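Local atomic coordinates of beta-glucanase (Podospora anserina, PDB entry 4LE4), a protein that probably hydrolyses beta-glucans as a family 131 glycoside hydrolase and is seen in complex with cellotriose. Residues G28-I34 with R79-Q85; A110-Q116 with E211-Y217; V147-W153 with K190-T196; F99-R103 with E222-W226. All coordinates share one frame; numbering follows the deposited sequence.

Interaction 1 of 4, residues G28-I34 with R79-Q85; sequences GPYQYYI and RTELIPQ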
# COMPACT_ATOMS: atom_id res chain seq x y z
N GLY A 28 16.40 -7.16 7.37
CA GLY A 28 15.25 -6.37 7.74
C GLY A 28 13.99 -6.83 7.03
O GLY A 28 14.02 -7.77 6.25
N PRO A 29 12.86 -6.16 7.27
CA PRO A 29 11.57 -6.52 6.66
C PRO A 29 11.24 -5.98 5.27
O PRO A 29 10.26 -6.43 4.65
CB PRO A 29 10.58 -6.01 7.67
CG PRO A 29 11.22 -4.69 8.08
CD PRO A 29 12.69 -5.09 8.27
N TYR A 30 12.02 -5.01 4.80
CA TYR A 30 11.73 -4.37 3.52
C TYR A 30 12.90 -4.15 2.59
O TYR A 30 13.96 -3.70 3.01
CB TYR A 30 11.13 -2.98 3.74
CG TYR A 30 9.67 -2.92 4.17
CD1 TYR A 30 8.64 -3.23 3.27
CD2 TYR A 30 9.32 -2.49 5.45
CE1 TYR A 30 7.30 -3.09 3.65
CE2 TYR A 30 7.99 -2.37 5.85
CZ TYR A 30 6.98 -2.66 4.93
OH TYR A 30 5.67 -2.49 5.29
N GLN A 31 12.69 -4.42 1.30
CA GLN A 31 13.71 -4.12 0.32
C GLN A 31 13.47 -2.63 -0.01
O GLN A 31 12.33 -2.20 -0.29
CB GLN A 31 13.51 -4.95 -0.95
CG GLN A 31 13.29 -6.42 -0.72
CD GLN A 31 13.38 -7.21 -2.01
OE1 GLN A 31 12.99 -6.73 -3.08
NE2 GLN A 31 13.89 -8.45 -1.92
N TYR A 32 14.54 -1.86 0.01
CA TYR A 32 14.44 -0.44 -0.28
C TYR A 32 15.35 -0.07 -1.45
O TYR A 32 16.57 0.04 -1.30
CB TYR A 32 14.79 0.35 0.98
CG TYR A 32 14.68 1.85 0.78
CD1 TYR A 32 13.46 2.42 0.41
CD2 TYR A 32 15.79 2.66 0.89
CE1 TYR A 32 13.36 3.80 0.14
CE2 TYR A 32 15.70 4.05 0.62
CZ TYR A 32 14.49 4.59 0.25
OH TYR A 32 14.39 5.93 -0.05
N TYR A 33 14.76 0.04 -2.65
CA TYR A 33 15.54 0.41 -3.82
C TYR A 33 14.75 1.17 -4.88
O TYR A 33 15.36 1.87 -5.68
CB TYR A 33 16.24 -0.80 -4.45
CG TYR A 33 15.30 -1.83 -5.06
CD1 TYR A 33 14.79 -2.87 -4.28
CD2 TYR A 33 14.97 -1.80 -6.41
CE1 TYR A 33 13.98 -3.85 -4.82
CE2 TYR A 33 14.16 -2.77 -6.97
CZ TYR A 33 13.66 -3.80 -6.17
OH TYR A 33 12.82 -4.76 -6.70
N ILE A 34 13.42 1.08 -4.85
CA ILE A 34 12.58 1.80 -5.82
C ILE A 34 12.26 3.18 -5.23
O ILE A 34 11.26 3.38 -4.54
CB ILE A 34 11.29 1.02 -6.12
CG1 ILE A 34 11.69 -0.38 -6.64
CG2 ILE A 34 10.40 1.76 -7.17
CD1 ILE A 34 10.53 -1.31 -6.96
N ARG A 79 7.77 7.38 -8.21
CA ARG A 79 7.58 6.19 -7.37
C ARG A 79 8.38 6.23 -6.08
O ARG A 79 9.50 6.67 -6.06
CB ARG A 79 8.06 4.92 -8.11
CG ARG A 79 7.45 4.69 -9.48
CD ARG A 79 8.17 3.58 -10.20
NE ARG A 79 7.75 2.28 -9.70
CZ ARG A 79 8.00 1.13 -10.33
NH1 ARG A 79 8.67 1.14 -11.48
NH2 ARG A 79 7.57 -0.01 -9.81
N THR A 80 7.77 5.71 -5.01
CA THR A 80 8.43 5.53 -3.72
C THR A 80 7.75 4.24 -3.27
O THR A 80 6.55 4.25 -2.91
CB THR A 80 8.15 6.63 -2.69
OG1 THR A 80 8.72 7.87 -3.13
CG2 THR A 80 8.79 6.26 -1.37
N GLU A 81 8.49 3.15 -3.31
CA GLU A 81 7.90 1.85 -2.96
C GLU A 81 8.85 0.99 -2.13
O GLU A 81 10.06 1.06 -2.31
CB GLU A 81 7.56 1.09 -4.28
CG GLU A 81 6.54 1.83 -5.15
CD GLU A 81 6.69 1.52 -6.64
OE1 GLU A 81 7.14 0.39 -6.98
OE2 GLU A 81 6.37 2.41 -7.46
N LEU A 82 8.27 0.18 -1.24
CA LEU A 82 8.97 -0.75 -0.38
C LEU A 82 8.42 -2.13 -0.79
O LEU A 82 7.24 -2.25 -1.09
CB LEU A 82 8.61 -0.53 1.11
CG LEU A 82 8.80 0.91 1.60
CD1 LEU A 82 8.36 1.05 3.03
CD2 LEU A 82 10.26 1.27 1.43
N ILE A 83 9.27 -3.13 -0.80
CA ILE A 83 8.85 -4.49 -1.14
C ILE A 83 9.18 -5.39 0.06
O ILE A 83 10.25 -5.27 0.65
CB ILE A 83 9.59 -4.98 -2.42
CG1 ILE A 83 9.12 -4.15 -3.62
CG2 ILE A 83 9.23 -6.46 -2.77
CD1 ILE A 83 9.95 -4.39 -4.84
N PRO A 84 8.26 -6.30 0.43
CA PRO A 84 8.52 -7.20 1.56
C PRO A 84 9.81 -8.01 1.32
O PRO A 84 10.03 -8.52 0.21
CB PRO A 84 7.29 -8.11 1.59
CG PRO A 84 6.21 -7.24 1.00
CD PRO A 84 6.94 -6.56 -0.15
N GLN A 85 10.64 -8.10 2.36
CA GLN A 85 11.88 -8.89 2.32
C GLN A 85 11.49 -10.07 3.21
O GLN A 85 11.37 -9.90 4.42
CB GLN A 85 13.06 -8.16 2.96
CG GLN A 85 14.32 -9.03 3.08
CD GLN A 85 14.74 -9.56 1.73
OE1 GLN A 85 15.10 -8.78 0.84
NE2 GLN A 85 14.68 -10.89 1.55
O HOH W 1 12.03 -0.60 -2.77
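Gly28 starts the contact with its carbonyl O, which lies 3.4 Å from Gln85 CG. The O of Pro29 accepts a hydrogen bond from Gln85 N. Tyr30 lies across Leu82. Leu82 CD1 stands over the middle of the Tyr30 ring, 4.1 Å from its centroid, in a CH-pi contact. The far end of this ring is held by Gly7 O through Tyr30 OH. Gln31 pairs with Ile83 through two backbone hydrogen bonds, the shorter being Gln31 N to Ile83 O at 2.7 Å. Gln31 NE2 donates to Gln85 OE1 at 3.0 Å, meeting that oxygen from above the Gln85 amide plane. Trp21 NE1 also bonds to this oxygen, so Gln85 OE1 has two donors. Tyr32 CD1 touches Leu82 CD2. At Tyr33 a chi1 of 66° sets CG between the backbone N and carbonyl carbon, and Tyr33 OH reaches Ile83 CD1 at 3.4 Å. A water accepts from Tyr33 N and donates to Gln31 O and Glu81 O. Ile34 O accepts from Glu81 N. Ile34 CG2 lies over one face of the Arg79 guanidinium, 3.7 Å from Arg79 NE. Arg79 grips Glu81 side-on: Arg79 NE meets Glu81 OE2 at 2.6 Å and NH2 meets OE1, a salt bridge that fixes the rotation of both groups. The pair is antiparallel, as in the beta-sandwich folds of the concanavalin clan. Strand 78-84 joins strand 30-34 to strand 209-211, and His206 of strand 205-207 bonds Glu81 OE1 and packs on Ile34 and Ile83.

Interaction 2 of 4, residues A110-Q116 with E211-Y217; sequences ATTREHQ and ELPRSGY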
# COMPACT_ATOMS: atom_id res chain seq x y z
N ALA A 110 -2.46 14.39 -6.26
CA ALA A 110 -3.10 15.12 -7.37
C ALA A 110 -4.25 14.29 -7.96
O ALA A 110 -4.03 13.15 -8.39
CB ALA A 110 -2.06 15.40 -8.44
N THR A 111 -5.45 14.85 -8.00
CA THR A 111 -6.58 14.10 -8.56
C THR A 111 -6.56 14.07 -10.10
O THR A 111 -7.33 13.34 -10.72
CB THR A 111 -7.91 14.66 -8.11
OG1 THR A 111 -8.00 16.04 -8.50
CG2 THR A 111 -8.07 14.52 -6.57
N THR A 112 -5.65 14.84 -10.71
CA THR A 112 -5.53 14.91 -12.16
C THR A 112 -4.59 13.86 -12.74
O THR A 112 -4.45 13.75 -13.96
CB THR A 112 -4.97 16.28 -12.60
OG1 THR A 112 -3.82 16.58 -11.79
CG2 THR A 112 -6.03 17.36 -12.44
N ARG A 113 -3.96 13.08 -11.86
CA ARG A 113 -3.02 12.05 -12.29
C ARG A 113 -3.33 10.70 -11.71
O ARG A 113 -3.74 10.60 -10.57
CB ARG A 113 -1.60 12.43 -11.89
CG ARG A 113 -1.11 13.64 -12.69
CD ARG A 113 0.16 14.21 -12.11
NE ARG A 113 1.32 13.37 -12.35
CZ ARG A 113 2.55 13.73 -12.00
NH1 ARG A 113 2.72 14.91 -11.42
NH2 ARG A 113 3.58 12.94 -12.21
N GLU A 114 -3.09 9.66 -12.50
CA GLU A 114 -3.37 8.31 -12.02
C GLU A 114 -2.31 7.85 -11.02
O GLU A 114 -1.12 8.05 -11.22
CB GLU A 114 -3.43 7.34 -13.20
CG GLU A 114 -3.52 5.86 -12.79
CD GLU A 114 -3.68 4.91 -14.00
OE1 GLU A 114 -3.96 5.38 -15.13
OE2 GLU A 114 -3.54 3.69 -13.82
N HIS A 115 -2.76 7.23 -9.92
CA HIS A 115 -1.85 6.69 -8.92
C HIS A 115 -2.19 5.22 -8.83
O HIS A 115 -3.37 4.86 -8.91
CB HIS A 115 -2.08 7.30 -7.53
CG HIS A 115 -1.76 8.76 -7.46
ND1 HIS A 115 -2.51 9.73 -8.10
CD2 HIS A 115 -0.78 9.42 -6.80
CE1 HIS A 115 -2.00 10.92 -7.83
NE2 HIS A 115 -0.95 10.76 -7.04
N GLN A 116 -1.16 4.40 -8.69
CA GLN A 116 -1.29 2.95 -8.53
C GLN A 116 -0.67 2.74 -7.14
O GLN A 116 0.46 3.13 -6.90
CB GLN A 116 -0.53 2.24 -9.64
CG GLN A 116 -1.32 2.40 -10.98
CD GLN A 116 -0.49 2.13 -12.22
OE1 GLN A 116 0.59 1.56 -12.14
NE2 GLN A 116 -1.01 2.53 -13.38
N GLU A 211 2.93 7.18 -9.50
CA GLU A 211 2.03 8.19 -10.07
C GLU A 211 2.40 8.43 -11.54
O GLU A 211 3.55 8.72 -11.85
CB GLU A 211 2.14 9.52 -9.32
CG GLU A 211 1.27 10.68 -9.89
CD GLU A 211 1.42 11.99 -9.11
OE1 GLU A 211 2.55 12.33 -8.72
OE2 GLU A 211 0.42 12.67 -8.87
N LEU A 212 1.44 8.30 -12.44
CA LEU A 212 1.73 8.52 -13.86
C LEU A 212 1.74 10.01 -14.19
O LEU A 212 1.07 10.79 -13.53
CB LEU A 212 0.68 7.87 -14.74
CG LEU A 212 0.49 6.34 -14.72
CD1 LEU A 212 -0.00 5.90 -13.36
CD2 LEU A 212 -0.55 5.95 -15.77
N PRO A 213 2.51 10.42 -15.20
CA PRO A 213 2.52 11.84 -15.56
C PRO A 213 1.25 12.10 -16.37
O PRO A 213 0.59 11.15 -16.82
CB PRO A 213 3.76 11.97 -16.44
CG PRO A 213 3.75 10.65 -17.19
CD PRO A 213 3.42 9.64 -16.06
N ARG A 214 0.87 13.36 -16.50
CA ARG A 214 -0.27 13.74 -17.33
C ARG A 214 0.09 15.11 -17.86
O ARG A 214 0.48 16.01 -17.11
CB ARG A 214 -1.60 13.83 -16.59
CG ARG A 214 -2.75 14.28 -17.54
CD ARG A 214 -4.14 14.35 -16.89
NE ARG A 214 -4.66 13.02 -16.54
CZ ARG A 214 -5.21 12.17 -17.40
NH1 ARG A 214 -5.33 12.51 -18.68
NH2 ARG A 214 -5.60 10.96 -16.99
N SER A 215 -0.02 15.24 -19.17
CA SER A 215 0.30 16.48 -19.85
C SER A 215 -0.30 17.73 -19.19
O SER A 215 -1.50 17.80 -18.93
CB SER A 215 -0.17 16.38 -21.30
OG SER A 215 0.21 17.54 -21.99
N GLY A 216 0.57 18.69 -18.90
CA GLY A 216 0.13 19.93 -18.29
C GLY A 216 -0.03 19.90 -16.78
O GLY A 216 -0.64 20.81 -16.21
N TYR A 217 0.49 18.86 -16.11
CA TYR A 217 0.36 18.79 -14.65
C TYR A 217 1.74 18.59 -14.03
O TYR A 217 2.30 17.48 -14.04
CB TYR A 217 -0.66 17.69 -14.25
CG TYR A 217 -2.05 18.03 -14.74
CD1 TYR A 217 -2.80 19.04 -14.12
CD2 TYR A 217 -2.57 17.44 -15.89
CE1 TYR A 217 -4.02 19.46 -14.64
CE2 TYR A 217 -3.79 17.85 -16.42
CZ TYR A 217 -4.51 18.87 -15.79
OH TYR A 217 -5.70 19.30 -16.34
O HOH W 2 -2.24 10.15 -15.24
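Arg113 and Glu211 stack flat beside the His115-Glu211 antiparallel bridge, where the strand pair gives way to two loops. Their guanidinium and carboxylate planes are only 5° apart, and Glu211 CD lies 3.5 Å above the Arg113 plane. The salt bridge is long and rests on charge alone: no N-H of Arg113 points at the carboxylate. The NE proton goes instead to Leu212 O, at 2.8 Å from Arg113 NE and within the guanidinium plane. NH1 forms a salt bridge with Asp219. Glu211 in turn has Arg78 as its stronger partner, through OE1. With its chain extended, Glu211 runs alongside His115, and its CG lies over one face of the imidazole. His115 NE2 bonds to Glu222. Beyond the bridge, Leu212 N bonds to Glu114 O, and Leu212 CD1 packs on the Glu114 chain and on Gln116 NE2. Thr112 crosses the ring of Tyr217 at about a right angle. Thr112 CB stands over the Tyr217 ring, 3.8 Å from the centroid, in a CH-pi contact. Arg214 bends at chi3, -69°, which turns NE back to Thr112 O. This bond is short at 2.7 Å from Arg214 NE to Thr112 O, but its angle at the hydrogen is 131°.

Interaction 3 of 4, residues V147-W153 with K190-T196; sequences VGGQTQW and KVAPVKT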
# COMPACT_ATOMS: atom_id res chain seq x y z
N VAL A 147 -8.91 -5.06 -10.18
CA VAL A 147 -8.49 -6.44 -10.41
C VAL A 147 -8.27 -6.51 -11.92
O VAL A 147 -9.20 -6.24 -12.69
CB VAL A 147 -9.56 -7.48 -9.99
CG1 VAL A 147 -9.06 -8.88 -10.32
CG2 VAL A 147 -9.86 -7.34 -8.50
N GLY A 148 -7.05 -6.82 -12.33
CA GLY A 148 -6.76 -6.87 -13.75
C GLY A 148 -6.99 -5.53 -14.42
O GLY A 148 -7.32 -5.45 -15.60
N GLY A 149 -6.86 -4.45 -13.65
CA GLY A 149 -7.07 -3.12 -14.21
C GLY A 149 -8.50 -2.60 -14.19
O GLY A 149 -8.73 -1.39 -14.38
N GLN A 150 -9.46 -3.47 -13.96
CA GLN A 150 -10.87 -3.10 -13.93
C GLN A 150 -11.32 -2.75 -12.53
O GLN A 150 -11.05 -3.49 -11.58
CB GLN A 150 -11.71 -4.25 -14.48
CG GLN A 150 -11.42 -4.55 -15.94
CD GLN A 150 -12.17 -5.80 -16.43
OE1 GLN A 150 -12.11 -6.83 -15.79
NE2 GLN A 150 -12.85 -5.69 -17.56
N THR A 151 -11.98 -1.60 -12.38
CA THR A 151 -12.46 -1.19 -11.05
C THR A 151 -13.61 -2.09 -10.56
O THR A 151 -14.63 -2.29 -11.25
CB THR A 151 -12.95 0.27 -11.07
OG1 THR A 151 -11.83 1.12 -11.34
CG2 THR A 151 -13.61 0.67 -9.74
N GLN A 152 -13.45 -2.62 -9.35
CA GLN A 152 -14.47 -3.49 -8.78
C GLN A 152 -15.17 -2.86 -7.59
O GLN A 152 -16.23 -3.31 -7.16
CB GLN A 152 -13.84 -4.79 -8.30
CG GLN A 152 -13.05 -5.52 -9.34
CD GLN A 152 -13.92 -6.10 -10.42
OE1 GLN A 152 -14.94 -6.72 -10.14
NE2 GLN A 152 -13.51 -5.90 -11.67
N TRP A 153 -14.57 -1.80 -7.04
CA TRP A 153 -15.14 -1.14 -5.87
C TRP A 153 -14.50 0.25 -5.81
O TRP A 153 -13.39 0.43 -6.27
CB TRP A 153 -14.74 -1.95 -4.62
CG TRP A 153 -15.07 -1.29 -3.32
CD1 TRP A 153 -16.20 -1.47 -2.57
CD2 TRP A 153 -14.25 -0.37 -2.61
NE1 TRP A 153 -16.12 -0.70 -1.42
CE2 TRP A 153 -14.93 -0.02 -1.42
CE3 TRP A 153 -12.99 0.20 -2.86
CZ2 TRP A 153 -14.40 0.88 -0.48
CZ3 TRP A 153 -12.45 1.10 -1.91
CH2 TRP A 153 -13.16 1.42 -0.74
N LYS A 190 -16.18 -6.71 1.12
CA LYS A 190 -17.01 -5.88 0.29
C LYS A 190 -17.14 -6.32 -1.17
O LYS A 190 -18.05 -5.86 -1.87
CB LYS A 190 -16.54 -4.44 0.42
CG LYS A 190 -16.79 -3.96 1.88
CD LYS A 190 -16.49 -2.49 2.13
CE LYS A 190 -16.70 -2.20 3.64
NZ LYS A 190 -16.47 -0.77 4.01
N VAL A 191 -16.24 -7.19 -1.61
CA VAL A 191 -16.30 -7.78 -2.96
C VAL A 191 -15.83 -9.25 -2.84
O VAL A 191 -14.72 -9.53 -2.36
CB VAL A 191 -15.41 -7.05 -4.00
CG1 VAL A 191 -15.62 -7.68 -5.37
CG2 VAL A 191 -15.76 -5.56 -4.04
N ALA A 192 -16.70 -10.17 -3.22
CA ALA A 192 -16.38 -11.60 -3.22
C ALA A 192 -15.20 -11.82 -4.20
O ALA A 192 -15.04 -11.08 -5.17
CB ALA A 192 -17.61 -12.40 -3.69
N PRO A 193 -14.38 -12.87 -3.97
CA PRO A 193 -13.24 -13.12 -4.86
C PRO A 193 -13.54 -13.06 -6.35
O PRO A 193 -14.52 -13.68 -6.82
CB PRO A 193 -12.74 -14.49 -4.42
CG PRO A 193 -13.06 -14.48 -2.93
CD PRO A 193 -14.46 -13.90 -2.92
N VAL A 194 -12.70 -12.30 -7.07
CA VAL A 194 -12.78 -12.07 -8.50
C VAL A 194 -11.64 -12.81 -9.21
O VAL A 194 -10.51 -12.79 -8.73
CB VAL A 194 -12.62 -10.55 -8.81
CG1 VAL A 194 -12.65 -10.30 -10.29
CG2 VAL A 194 -13.70 -9.78 -8.12
N LYS A 195 -11.93 -13.45 -10.34
CA LYS A 195 -10.92 -14.21 -11.09
C LYS A 195 -9.97 -13.33 -11.89
O LYS A 195 -10.41 -12.38 -12.53
CB LYS A 195 -11.58 -15.17 -12.09
CG LYS A 195 -12.31 -16.35 -11.51
CD LYS A 195 -12.39 -17.46 -12.56
CE LYS A 195 -13.38 -18.58 -12.22
NZ LYS A 195 -14.81 -18.14 -12.30
N THR A 196 -8.68 -13.64 -11.87
CA THR A 196 -7.70 -12.90 -12.65
C THR A 196 -6.42 -13.72 -12.64
O THR A 196 -6.32 -14.68 -11.89
CB THR A 196 -7.41 -11.47 -12.04
OG1 THR A 196 -6.80 -10.63 -13.03
CG2 THR A 196 -6.48 -11.56 -10.85
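The indole of Trp153 is the main flat group. Val191 CG2 and Lys190 CD both approach it obliquely, neither squarely over a face nor at an edge. Lys190 CD comes within 4.0 Å of Trp153 NE1. The extended lysine chain crosses the indole obliquely, with CB and CD nearest NE1. Val191 CG2 packs on Trp153 CB at 3.8 Å and also nears Gln152 O. The rings of Phe178 and His180 meet the same indole, each with its plane at about 50° to it. The amide of Gln152 is the second flat group. Its chain bends at chi2, -70°, and Gln152 OE1 meets Val194 CG2 at 3.9 Å. The amide NE2 makes a weak hydrogen bond to Gln150 O in its own segment. Farther along, Val147 points CG1 at Thr196 CB, 3.5 Å away, and at Val194 CG1. With chi1 at 178°, Val147 CG1 lies anti to the backbone N, on the side of Thr196. Thr196 OG1 lies 3.8 Å from Gly148 CA, beside the type I' turn from Val147 to Gln150. Each segment carries a classic beta bulge, at Gln152-Trp153 facing Trp145 and at Lys190-Val191 facing Phe178. The contact is thus mainly side-chain packing, without backbone pairing between the segments. It joins two sheets near the protein surface. The hairpin of strands 142-147 and 150-156 edges one, and strand 188-195, paired with strand 175-182, edges the other.

Interaction 4 of 4, residues F99-R103 with E222-W226; sequences FSLMR and EDFYW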
# COMPACT_ATOMS: atom_id res chain seq x y z
N PHE A 99 -3.14 -3.65 4.88
CA PHE A 99 -2.54 -2.31 4.90
C PHE A 99 -3.61 -1.28 5.20
O PHE A 99 -4.78 -1.50 4.92
CB PHE A 99 -1.77 -1.93 3.63
CG PHE A 99 -2.61 -1.85 2.37
CD1 PHE A 99 -2.95 -3.01 1.69
CD2 PHE A 99 -3.07 -0.61 1.87
CE1 PHE A 99 -3.73 -2.97 0.54
CE2 PHE A 99 -3.87 -0.57 0.68
CZ PHE A 99 -4.19 -1.75 0.03
N SER A 100 -3.20 -0.16 5.80
CA SER A 100 -4.12 0.92 6.09
C SER A 100 -3.48 2.13 5.39
O SER A 100 -2.27 2.27 5.37
CB SER A 100 -4.27 1.12 7.60
OG SER A 100 -4.82 -0.05 8.23
N LEU A 101 -4.32 2.96 4.79
CA LEU A 101 -3.88 4.12 4.02
C LEU A 101 -4.71 5.37 4.33
O LEU A 101 -5.91 5.27 4.53
CB LEU A 101 -4.07 3.77 2.53
CG LEU A 101 -3.74 4.83 1.49
CD1 LEU A 101 -2.24 5.06 1.42
CD2 LEU A 101 -4.28 4.31 0.11
N MET A 102 -4.08 6.54 4.28
CA MET A 102 -4.82 7.80 4.55
C MET A 102 -4.12 8.93 3.81
O MET A 102 -2.91 8.88 3.56
CB MET A 102 -4.82 8.07 6.08
CG MET A 102 -5.45 9.39 6.58
SD MET A 102 -4.26 10.79 6.53
CE MET A 102 -3.22 10.44 8.02
N ARG A 103 -4.89 9.93 3.38
CA ARG A 103 -4.27 11.10 2.78
C ARG A 103 -4.83 12.29 3.60
O ARG A 103 -5.87 12.19 4.25
CB ARG A 103 -4.73 11.31 1.33
CG ARG A 103 -6.15 11.84 1.26
CD ARG A 103 -6.56 12.16 -0.20
NE ARG A 103 -7.92 12.69 -0.26
CZ ARG A 103 -8.25 13.96 -0.02
NH1 ARG A 103 -7.33 14.87 0.31
NH2 ARG A 103 -9.53 14.33 -0.11
N GLU A 222 3.47 15.14 -2.67
CA GLU A 222 2.30 14.34 -2.34
C GLU A 222 2.68 13.39 -1.23
O GLU A 222 3.68 12.67 -1.33
CB GLU A 222 1.85 13.55 -3.57
CG GLU A 222 1.34 14.47 -4.67
CD GLU A 222 0.89 13.72 -5.91
OE1 GLU A 222 0.55 12.53 -5.77
OE2 GLU A 222 0.87 14.33 -7.01
N ASP A 223 1.88 13.40 -0.17
CA ASP A 223 2.12 12.56 1.01
C ASP A 223 1.02 11.50 1.18
O ASP A 223 -0.16 11.81 1.08
CB ASP A 223 2.14 13.42 2.29
CG ASP A 223 3.34 14.39 2.36
OD1 ASP A 223 4.43 14.06 1.84
OD2 ASP A 223 3.19 15.48 2.98
N PHE A 224 1.44 10.27 1.49
CA PHE A 224 0.52 9.15 1.71
C PHE A 224 0.91 8.54 3.06
O PHE A 224 2.07 8.32 3.31
CB PHE A 224 0.69 8.12 0.60
CG PHE A 224 0.50 8.69 -0.79
CD1 PHE A 224 1.51 9.42 -1.40
CD2 PHE A 224 -0.70 8.50 -1.47
CE1 PHE A 224 1.34 9.96 -2.68
CE2 PHE A 224 -0.89 9.04 -2.76
CZ PHE A 224 0.12 9.77 -3.36
N TYR A 225 -0.07 8.26 3.90
CA TYR A 225 0.18 7.73 5.24
C TYR A 225 -0.21 6.28 5.29
O TYR A 225 -1.26 5.91 4.80
CB TYR A 225 -0.64 8.54 6.24
CG TYR A 225 -0.19 9.98 6.20
CD1 TYR A 225 0.81 10.44 7.05
CD2 TYR A 225 -0.70 10.87 5.24
CE1 TYR A 225 1.31 11.75 6.95
CE2 TYR A 225 -0.23 12.17 5.13
CZ TYR A 225 0.78 12.62 6.00
OH TYR A 225 1.27 13.92 5.94
N TRP A 226 0.66 5.47 5.88
CA TRP A 226 0.45 4.01 5.91
C TRP A 226 0.69 3.42 7.28
O TRP A 226 1.59 3.88 7.99
CB TRP A 226 1.48 3.33 5.01
CG TRP A 226 1.45 3.69 3.57
CD1 TRP A 226 1.81 4.90 3.00
CD2 TRP A 226 1.03 2.86 2.51
NE1 TRP A 226 1.63 4.85 1.65
CE2 TRP A 226 1.16 3.61 1.31
CE3 TRP A 226 0.56 1.54 2.44
CZ2 TRP A 226 0.83 3.08 0.05
CZ3 TRP A 226 0.22 1.01 1.18
CH2 TRP A 226 0.37 1.78 0.01
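Leu101 CG lies anti to the backbone N (chi1 177°) and Trp226 CG lies beside its own. From these positions the two side chains run side by side, pointing the same way. Leu101 CD1 comes over one face of the Trp226 indole, 3.9 Å from the centroid of the five-membered ring, in a CH-pi contact. Phe99 lies alongside the same indole. Phe99 CD2 touches Trp226 CZ3 at 3.7 Å, with the ring planes at 36°. On the other face of the sheet Met102 folds back, bent at both chi2 and chi3. This puts Met102 CE against Tyr225 CG at 3.6 Å, with SD 4.6 Å from the centroid of the Tyr225 ring. It is a Met-aromatic contact, approached obliquely. Met102 O lies at the edge of the Tyr225 ring, in its plane. The backbones pair as antiparallel strands. Met102 and Tyr225 form the hydrogen-bonded pair, with both N to O distances 2.9 Å. Leu101 and Trp226 form the non-hydrogen-bonded pair, where Leu101 CA meets Tyr225 O and Trp226 CA meets Ser100 O, both at 3.3 Å. Ile117 and Ala118 of strand 115-120 pack on the Trp226 face, and Trp162 touches both Met102 and Tyr225 on the other. Strand 222-233 also pairs with strand 61-66. The chemistry implies a seam held by backbone bonds and by apolar and aromatic side chains on both faces, with Leu101, Phe99 and Trp226 filling the space between the two sheets.

Interactions 1 and 4 are buried, interaction 2 is partly buried and interaction 3 lies at the surface. Interactions 1 and 4 are both antiparallel strand pairs, but in different sheets. Interaction 1 mixes polar bonds, a salt bridge and a water with its apolar contacts, whereas interaction 4 relies on apolar and aromatic groups. Interaction 2 extends the sheet of interaction 1 into loops, and its chemistry is mostly charged. It touches interaction 4 directly: His115 reaches Glu222, and its ring packs on Phe224. Interaction 3 bridges edge strands of the two sheets mainly by side chains, without backbone pairing, about 22 Å from interaction 4 between centres.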